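Local atomic coordinates of endonuclease IV (Thermus thermophilus, PDB entry 3AAM), a protein that cleaves phosphodiester bonds at apurinic or apyrimidinic sites in damaged DNA during base excision repair, and also has 3'-5' exonuclease activity. Residues A[203-208]-A[232-237]; A[221-226]-A[264-269]. All coordinates share one frame; numbering follows the deposited sequence.

How the contacts relate
Contact 1 (203-208 with 232-237) lies deeper in the TIM barrel than contact 2 (221-226 with 264-269): their centres are about 13 Å and 18 Å from that of the chain. Contact 1 sets a strand of the barrel against helix 230-235, through three buried aliphatic and aromatic residues. Contact 2 joins the turn ahead of that helix to the end of the C-terminal helix 253-267 and mixes two buried residues with one exposed leucine. Neither has a hydrogen bond across it. Their centres are about 8 Å apart and polar links do join them: Ser208 O lies 2.8 Å from Lys226 N, a probable hydrogen bond, while Asp207 OD2 makes a weak hydrogen bond to Gly225 N.

Contact 1 of 2, residues A[203-208]-A[232-237]; sequences VHLNDS and KRVFLD
Leu205 meets helix 230-235 through apolar contacts alone, dividing its two methyls between neighbouring residues near the helix end. CD1 of Leu205 lies 3.8 Å from CG1 of Val234, the two side chains passing in opposite directions. The other methyl, Leu205 CD2, is 3.9 Å from Phe235 CB and nearly as close to the ring atom CD1, approaching the ring obliquely while the side chains cross at about a right angle. With CG of Leu205 anti to the backbone N (chi1 -160°), the isobutyl group extends toward the helix and both methyls reach it. Replaced by an alanine, Leu205 would lose both methyls, which is likely to leave Val234 CG1 and Phe235 CB without this contact and open a gap between strand and helix.

Aromatic packing continues round Phe235, whose ring meets Phe245 of strand 244-247 edge-to-face and also touches Phe263; Leu205 touches Phe245 too.

No hydrogen bond crosses the contact. Leu205 centres an inverse gamma turn, where strand 202-208 is interrupted. Asp207 OD1 accepts a bond from Ser208 N on its anti side at 2.6 Å; the same carboxylate also receives Ile227 N and Gly228 N, tying the strand to the segment ahead of the helix.

The chemistry is that of a TIM-barrel strand-helix layer: between these two segments, packing of buried apolar groups alone joins helix 230-235 to the strand.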
ATOM      1  N   VAL A 203      -3.745  -4.854  -1.770  1.00  6.86           N
ATOM      2  CA  VAL A 203      -3.263  -5.686  -0.684  1.00  6.67           C
ATOM      3  C   VAL A 203      -1.739  -5.651  -0.657  1.00  7.06           C
ATOM      4  O   VAL A 203      -1.093  -5.851  -1.690  1.00  6.51           O
ATOM      5  CB  VAL A 203      -3.689  -7.169  -0.867  1.00  4.48           C
ATOM      6  CG1 VAL A 203      -3.051  -8.027   0.229  1.00  7.15           C
ATOM      7  CG2 VAL A 203      -5.208  -7.298  -0.835  1.00  6.82           C
ATOM      8  N   HIS A 204      -1.165  -5.350   0.504  1.00  6.23           N
ATOM      9  CA  HIS A 204       0.290  -5.393   0.644  1.00  5.62           C
ATOM     10  C   HIS A 204       0.493  -6.813   1.166  1.00  5.54           C
ATOM     11  O   HIS A 204       0.331  -7.081   2.361  1.00  6.08           O
ATOM     12  CB  HIS A 204       0.794  -4.362   1.662  1.00  5.14           C
ATOM     13  CG  HIS A 204       0.859  -2.962   1.132  1.00  6.42           C
ATOM     14  ND1 HIS A 204       1.006  -2.673  -0.209  1.00  9.25           N
ATOM     15  CD2 HIS A 204       0.842  -1.769   1.773  1.00  4.88           C
ATOM     16  CE1 HIS A 204       1.075  -1.362  -0.369  1.00  7.37           C
ATOM     17  NE2 HIS A 204       0.979  -0.791   0.818  1.00 10.47           N
ATOM     18  N   LEU A 205       0.811  -7.719   0.244  1.00  4.88           N
ATOM     19  CA  LEU A 205       0.978  -9.136   0.536  1.00  5.85           C
ATOM     20  C   LEU A 205       2.355  -9.471   1.093  1.00  6.60           C
ATOM     21  O   LEU A 205       3.108 -10.251   0.513  1.00  8.09           O
ATOM     22  CB  LEU A 205       0.709  -9.950  -0.736  1.00  7.76           C
ATOM     23  CG  LEU A 205       0.361 -11.431  -0.564  1.00  6.41           C
ATOM     24  CD1 LEU A 205      -1.028 -11.570   0.059  1.00  7.92           C
ATOM     25  CD2 LEU A 205       0.398 -12.118  -1.918  1.00  6.73           C
ATOM     26  N   ASN A 206       2.666  -8.867   2.230  1.00  5.52           N
ATOM     27  CA  ASN A 206       3.940  -9.074   2.902  1.00  5.71           C
ATOM     28  C   ASN A 206       3.920 -10.282   3.830  1.00  6.72           C
ATOM     29  O   ASN A 206       2.937 -10.506   4.534  1.00  7.15           O
ATOM     30  CB  ASN A 206       4.280  -7.839   3.744  1.00  4.54           C
ATOM     31  CG  ASN A 206       4.489  -6.601   2.904  1.00  6.04           C
ATOM     32  OD1 ASN A 206       3.948  -5.532   3.198  1.00  8.12           O
ATOM     33  ND2 ASN A 206       5.281  -6.734   1.858  1.00  6.13           N
ATOM     34  N   ASP A 207       4.989 -11.073   3.827  1.00  7.24           N
ATOM     35  CA  ASP A 207       5.038 -12.179   4.766  1.00  6.75           C
ATOM     36  C   ASP A 207       5.596 -11.503   6.017  1.00  8.27           C
ATOM     37  O   ASP A 207       5.983 -10.333   5.968  1.00  7.68           O
ATOM     38  CB  ASP A 207       5.953 -13.311   4.302  1.00  7.39           C
ATOM     39  CG  ASP A 207       5.650 -14.625   5.018  1.00 10.11           C
ATOM     40  OD1 ASP A 207       5.217 -14.577   6.193  1.00 10.08           O
ATOM     41  OD2 ASP A 207       5.852 -15.705   4.417  1.00 10.25           O
ATOM     42  N   SER A 208       5.655 -12.228   7.123  1.00  8.42           N
ATOM     43  CA  SER A 208       6.098 -11.647   8.383  1.00  9.14           C
ATOM     44  C   SER A 208       7.228 -12.375   9.095  1.00  9.38           C
ATOM     45  O   SER A 208       7.233 -13.600   9.179  1.00 10.32           O
ATOM     46  CB  SER A 208       4.883 -11.561   9.316  1.00 10.71           C
ATOM     47  OG  SER A 208       5.228 -11.181  10.635  1.00 12.14           O
ATOM     48  N   LYS A 232      -0.681 -17.518  -0.073  1.00  8.56           N
ATOM     49  CA  LYS A 232      -1.170 -18.068  -1.327  1.00  8.16           C
ATOM     50  C   LYS A 232      -2.698 -18.053  -1.278  1.00  8.72           C
ATOM     51  O   LYS A 232      -3.358 -17.697  -2.252  1.00  7.85           O
ATOM     52  CB  LYS A 232      -0.675 -19.506  -1.514  1.00  9.95           C
ATOM     53  CG  LYS A 232      -1.244 -20.200  -2.750  1.00 12.25           C
ATOM     54  CD  LYS A 232      -0.821 -21.669  -2.829  1.00 14.81           C
ATOM     55  CE  LYS A 232      -1.413 -22.481  -1.684  1.00 19.13           C
ATOM     56  NZ  LYS A 232      -1.087 -23.938  -1.780  1.00 22.99           N
ATOM     57  N   ARG A 233      -3.248 -18.431  -0.128  1.00  9.69           N
ATOM     58  CA  ARG A 233      -4.692 -18.471   0.056  1.00 10.82           C
ATOM     59  C   ARG A 233      -5.329 -17.086  -0.024  1.00  8.74           C
ATOM     60  O   ARG A 233      -6.472 -16.948  -0.460  1.00 10.01           O
ATOM     61  CB  ARG A 233      -5.022 -19.144   1.389  1.00 13.86           C
ATOM     62  CG  ARG A 233      -4.707 -20.636   1.411  1.00 21.08           C
ATOM     63  CD  ARG A 233      -5.904 -21.475   0.968  1.00 24.91           C
ATOM     64  NE  ARG A 233      -6.319 -21.211  -0.409  1.00 28.99           N
ATOM     65  CZ  ARG A 233      -5.647 -21.606  -1.486  1.00 31.01           C
ATOM     66  NH1 ARG A 233      -6.104 -21.318  -2.697  1.00 31.18           N
ATOM     67  NH2 ARG A 233      -4.519 -22.294  -1.352  1.00 33.03           N
ATOM     68  N   VAL A 234      -4.594 -16.060   0.397  1.00  8.96           N
ATOM     69  CA  VAL A 234      -5.102 -14.692   0.323  1.00  7.50           C
ATOM     70  C   VAL A 234      -5.036 -14.225  -1.134  1.00  6.18           C
ATOM     71  O   VAL A 234      -6.007 -13.693  -1.680  1.00  7.65           O
ATOM     72  CB  VAL A 234      -4.265 -13.730   1.210  1.00  6.76           C
ATOM     73  CG1 VAL A 234      -4.676 -12.283   0.964  1.00  7.14           C
ATOM     74  CG2 VAL A 234      -4.469 -14.073   2.675  1.00  8.09           C
ATOM     75  N   PHE A 235      -3.886 -14.444  -1.759  1.00  6.39           N
ATOM     76  CA  PHE A 235      -3.662 -14.053  -3.143  1.00  8.24           C
ATOM     77  C   PHE A 235      -4.681 -14.683  -4.087  1.00  7.75           C
ATOM     78  O   PHE A 235      -5.156 -14.034  -5.018  1.00  9.12           O
ATOM     79  CB  PHE A 235      -2.243 -14.471  -3.558  1.00  7.84           C
ATOM     80  CG  PHE A 235      -1.841 -14.016  -4.942  1.00  6.94           C
ATOM     81  CD1 PHE A 235      -1.729 -12.662  -5.246  1.00  7.79           C
ATOM     82  CD2 PHE A 235      -1.532 -14.948  -5.926  1.00  8.12           C
ATOM     83  CE1 PHE A 235      -1.310 -12.242  -6.514  1.00  7.59           C
ATOM     84  CE2 PHE A 235      -1.114 -14.540  -7.194  1.00  7.17           C
ATOM     85  CZ  PHE A 235      -1.002 -13.188  -7.488  1.00 10.07           C
ATOM     86  N   LEU A 236      -5.033 -15.939  -3.825  1.00  7.67           N
ATOM     87  CA  LEU A 236      -5.962 -16.668  -4.678  1.00  9.02           C
ATOM     88  C   LEU A 236      -7.402 -16.718  -4.189  1.00  8.49           C
ATOM     89  O   LEU A 236      -8.220 -17.446  -4.751  1.00  9.70           O
ATOM     90  CB  LEU A 236      -5.453 -18.094  -4.881  1.00  9.28           C
ATOM     91  CG  LEU A 236      -4.082 -18.212  -5.548  1.00  8.46           C
ATOM     92  CD1 LEU A 236      -3.754 -19.686  -5.758  1.00  9.67           C
ATOM     93  CD2 LEU A 236      -4.083 -17.468  -6.877  1.00 10.31           C
ATOM     94  N   ASP A 237      -7.727 -15.966  -3.144  1.00  9.07           N
ATOM     95  CA  ASP A 237      -9.101 -15.987  -2.664  1.00  8.15           C
ATOM     96  C   ASP A 237      -9.966 -15.431  -3.788  1.00  8.55           C
ATOM     97  O   ASP A 237      -9.692 -14.357  -4.313  1.00  8.17           O
ATOM     98  CB  ASP A 237      -9.253 -15.132  -1.408  1.00  9.42           C
ATOM     99  CG  ASP A 237     -10.637 -15.235  -0.803  1.00  9.39           C
ATOM    100  OD1 ASP A 237     -11.576 -14.629  -1.360  1.00 12.07           O
ATOM    101  OD2 ASP A 237     -10.783 -15.930   0.221  1.00 13.09           O
TER

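Contact 2 of 2, residues A[221-226]-A[264-269]; sequences HLLQGK and RAWLEE
Trp266 presents the six-membered part of its indole to Leu222 and Leu223, neighbours in a type II beta turn running from His221 to Gln224. The turn lies in the loop between the short strand 219-220, which runs antiparallel to barrel strand 202-208, and helix 230-235 of this TIM-barrel protein; the tryptophan belongs to helix 253-267, close to the C-terminus of the chain.

The two leucines reach the ring differently. Leu222 approaches obliquely, with CD2 4.1 Å from Trp266 CZ3 and slightly farther from CH2, while its CD1 stands 4.2 Å from the same CZ3. The exposed Leu223 comes at the indole edge, near the ring plane. Its backbone has positive phi (67°), as expected of the third residue (i+2) of a type II turn, and although its CB is not aimed at the helix, CD2 ends beside the ring. Trp266 CG is anti to its own carbonyl carbon (chi1 -70°), a setting that sends the indole outward from the helix toward the turn.

Hydrogen bonds hold the turn itself. It is closed by Gln224 N to His221 O at 3.0 Å, and Leu222 O accepts a hydrogen bond from Trp258 NE1, a second link to helix 253-267. Lys232 and Phe235 of helix 230-235 also touch the indole, which therefore packs against both that helix and the turn preceding it. At the indole edge, Leu223 CD2 stands 3.9 Å from Trp266 CZ2.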
ATOM      1  N   HIS A 221      10.028 -11.847   2.417  1.00  7.43           N
ATOM      2  CA  HIS A 221       9.710 -12.254   1.050  1.00  6.73           C
ATOM      3  C   HIS A 221       8.691 -13.391   1.081  1.00  6.41           C
ATOM      4  O   HIS A 221       8.482 -14.025   2.118  1.00  7.00           O
ATOM      5  CB  HIS A 221      10.967 -12.753   0.328  1.00  7.33           C
ATOM      6  CG  HIS A 221      12.043 -11.724   0.187  1.00  7.75           C
ATOM      7  ND1 HIS A 221      11.849 -10.525  -0.465  1.00  6.05           N
ATOM      8  CD2 HIS A 221      13.335 -11.725   0.594  1.00  8.71           C
ATOM      9  CE1 HIS A 221      12.974  -9.832  -0.454  1.00  6.23           C
ATOM     10  NE2 HIS A 221      13.892 -10.537   0.184  1.00  8.50           N
ATOM     11  N   LEU A 222       8.063 -13.654  -0.060  1.00  6.36           N
ATOM     12  CA  LEU A 222       7.089 -14.732  -0.140  1.00  6.63           C
ATOM     13  C   LEU A 222       7.755 -16.053   0.238  1.00  8.51           C
ATOM     14  O   LEU A 222       8.883 -16.333  -0.172  1.00  9.06           O
ATOM     15  CB  LEU A 222       6.507 -14.810  -1.552  1.00  6.09           C
ATOM     16  CG  LEU A 222       5.834 -13.516  -2.022  1.00  6.46           C
ATOM     17  CD1 LEU A 222       5.352 -13.688  -3.451  1.00  8.12           C
ATOM     18  CD2 LEU A 222       4.676 -13.161  -1.100  1.00  9.11           C
ATOM     19  N   LEU A 223       7.047 -16.845   1.038  1.00  9.75           N
ATOM     20  CA  LEU A 223       7.519 -18.144   1.525  1.00 10.22           C
ATOM     21  C   LEU A 223       8.703 -18.071   2.486  1.00 11.75           C
ATOM     22  O   LEU A 223       9.200 -19.105   2.929  1.00 14.69           O
ATOM     23  CB  LEU A 223       7.876 -19.072   0.355  1.00 11.05           C
ATOM     24  CG  LEU A 223       6.732 -19.482  -0.581  1.00 11.81           C
ATOM     25  CD1 LEU A 223       7.222 -20.565  -1.543  1.00 12.65           C
ATOM     26  CD2 LEU A 223       5.556 -20.000   0.231  1.00 14.67           C
ATOM     27  N   GLN A 224       9.148 -16.864   2.829  1.00  9.15           N
ATOM     28  CA  GLN A 224      10.286 -16.719   3.732  1.00  8.86           C
ATOM     29  C   GLN A 224       9.925 -16.236   5.136  1.00  9.00           C
ATOM     30  O   GLN A 224      10.808 -16.006   5.967  1.00 11.38           O
ATOM     31  CB  GLN A 224      11.327 -15.780   3.118  1.00  9.57           C
ATOM     32  CG  GLN A 224      12.008 -16.352   1.885  1.00 10.53           C
ATOM     33  CD  GLN A 224      13.124 -15.467   1.376  1.00 11.26           C
ATOM     34  OE1 GLN A 224      13.675 -14.656   2.122  1.00 11.40           O
ATOM     35  NE2 GLN A 224      13.482 -15.631   0.106  1.00 11.10           N
ATOM     36  N   GLY A 225       8.630 -16.099   5.397  1.00  9.09           N
ATOM     37  CA  GLY A 225       8.180 -15.645   6.700  1.00  9.09           C
ATOM     38  C   GLY A 225       7.356 -16.673   7.451  1.00  8.81           C
ATOM     39  O   GLY A 225       7.343 -17.851   7.100  1.00 10.45           O
ATOM     40  N   LYS A 226       6.648 -16.217   8.479  1.00  9.34           N
ATOM     41  CA  LYS A 226       5.832 -17.099   9.306  1.00  9.92           C
ATOM     42  C   LYS A 226       4.440 -17.381   8.752  1.00 10.84           C
ATOM     43  O   LYS A 226       3.747 -18.272   9.244  1.00 11.78           O
ATOM     44  CB  LYS A 226       5.711 -16.519  10.718  1.00 13.55           C
ATOM     45  CG  LYS A 226       7.050 -16.231  11.384  1.00 17.87           C
ATOM     46  CD  LYS A 226       7.925 -17.470  11.438  1.00 20.37           C
ATOM     47  CE  LYS A 226       9.289 -17.161  12.046  1.00 23.51           C
ATOM     48  NZ  LYS A 226      10.222 -18.320  11.927  1.00 24.77           N
ATOM     49  N   ARG A 264       4.079 -16.128  -9.711  1.00  8.53           N
ATOM     50  CA  ARG A 264       3.657 -16.791 -10.930  1.00  7.55           C
ATOM     51  C   ARG A 264       3.227 -18.235 -10.733  1.00  7.72           C
ATOM     52  O   ARG A 264       2.315 -18.706 -11.412  1.00  8.50           O
ATOM     53  CB  ARG A 264       4.762 -16.656 -11.980  1.00  7.04           C
ATOM     54  CG  ARG A 264       4.800 -15.235 -12.519  1.00  8.13           C
ATOM     55  CD  ARG A 264       6.128 -14.818 -13.116  1.00  7.44           C
ATOM     56  NE  ARG A 264       6.041 -13.422 -13.535  1.00  8.46           N
ATOM     57  CZ  ARG A 264       7.059 -12.698 -13.985  1.00  8.83           C
ATOM     58  NH1 ARG A 264       8.272 -13.230 -14.080  1.00  9.83           N
ATOM     59  NH2 ARG A 264       6.853 -11.438 -14.347  1.00  8.90           N
ATOM     60  N   ALA A 265       3.860 -18.934  -9.798  1.00  7.87           N
ATOM     61  CA  ALA A 265       3.483 -20.315  -9.529  1.00  8.67           C
ATOM     62  C   ALA A 265       2.078 -20.293  -8.942  1.00  9.83           C
ATOM     63  O   ALA A 265       1.221 -21.102  -9.302  1.00 11.35           O
ATOM     64  CB  ALA A 265       4.456 -20.945  -8.548  1.00  6.97           C
ATOM     65  N   TRP A 266       1.843 -19.350  -8.037  1.00  9.33           N
ATOM     66  CA  TRP A 266       0.534 -19.226  -7.418  1.00  9.64           C
ATOM     67  C   TRP A 266      -0.524 -18.850  -8.437  1.00 10.24           C
ATOM     68  O   TRP A 266      -1.611 -19.413  -8.443  1.00  8.87           O
ATOM     69  CB  TRP A 266       0.559 -18.175  -6.304  1.00  8.46           C
ATOM     70  CG  TRP A 266       1.329 -18.594  -5.100  1.00  8.30           C
ATOM     71  CD1 TRP A 266       1.824 -19.838  -4.830  1.00  8.44           C
ATOM     72  CD2 TRP A 266       1.681 -17.771  -3.983  1.00  8.75           C
ATOM     73  NE1 TRP A 266       2.464 -19.840  -3.616  1.00  9.99           N
ATOM     74  CE2 TRP A 266       2.390 -18.584  -3.074  1.00 10.32           C
ATOM     75  CE3 TRP A 266       1.466 -16.424  -3.661  1.00 10.38           C
ATOM     76  CZ2 TRP A 266       2.888 -18.095  -1.862  1.00  9.74           C
ATOM     77  CZ3 TRP A 266       1.965 -15.938  -2.454  1.00  9.69           C
ATOM     78  CH2 TRP A 266       2.667 -16.773  -1.572  1.00  9.68           C
ATOM     79  N   LEU A 267      -0.199 -17.899  -9.309  1.00 10.22           N
ATOM     80  CA  LEU A 267      -1.149 -17.445 -10.313  1.00 12.56           C
ATOM     81  C   LEU A 267      -1.645 -18.589 -11.197  1.00 13.07           C
ATOM     82  O   LEU A 267      -2.800 -18.589 -11.622  1.00 14.19           O
ATOM     83  CB  LEU A 267      -0.519 -16.340 -11.167  1.00 13.91           C
ATOM     84  CG  LEU A 267      -1.472 -15.504 -12.023  1.00 16.62           C
ATOM     85  CD1 LEU A 267      -2.571 -14.894 -11.155  1.00 17.53           C
ATOM     86  CD2 LEU A 267      -0.678 -14.408 -12.720  1.00 18.96           C
ATOM     87  N   GLU A 268      -0.776 -19.563 -11.463  1.00 13.98           N
ATOM     88  CA  GLU A 268      -1.144 -20.716 -12.288  1.00 16.51           C
ATOM     89  C   GLU A 268      -2.158 -21.607 -11.579  1.00 16.75           C
ATOM     90  O   GLU A 268      -2.812 -22.440 -12.208  1.00 16.69           O
ATOM     91  CB  GLU A 268       0.082 -21.573 -12.613  1.00 20.57           C
ATOM     92  CG  GLU A 268       1.010 -21.032 -13.673  1.00 25.48           C
ATOM     93  CD  GLU A 268       2.075 -22.047 -14.050  1.00 28.72           C
ATOM     94  OE1 GLU A 268       2.810 -22.502 -13.145  1.00 29.45           O
ATOM     95  OE2 GLU A 268       2.172 -22.397 -15.245  1.00 30.11           O
ATOM     96  N   GLU A 269      -2.274 -21.434 -10.267  1.00 16.61           N
ATOM     97  CA  GLU A 269      -3.188 -22.237  -9.459  1.00 18.03           C
ATOM     98  C   GLU A 269      -4.539 -21.566  -9.236  1.00 18.73           C
ATOM     99  O   GLU A 269      -5.381 -22.098  -8.514  1.00 18.34           O
ATOM    100  CB  GLU A 269      -2.556 -22.534  -8.097  1.00 18.60           C
ATOM    101  CG  GLU A 269      -1.260 -23.325  -8.149  1.00 22.31           C
ATOM    102  CD  GLU A 269      -0.609 -23.449  -6.783  1.00 25.41           C
ATOM    103  OE1 GLU A 269      -1.267 -23.955  -5.849  1.00 26.15           O
ATOM    104  OE2 GLU A 269       0.559 -23.034  -6.640  1.00 26.60           O
TER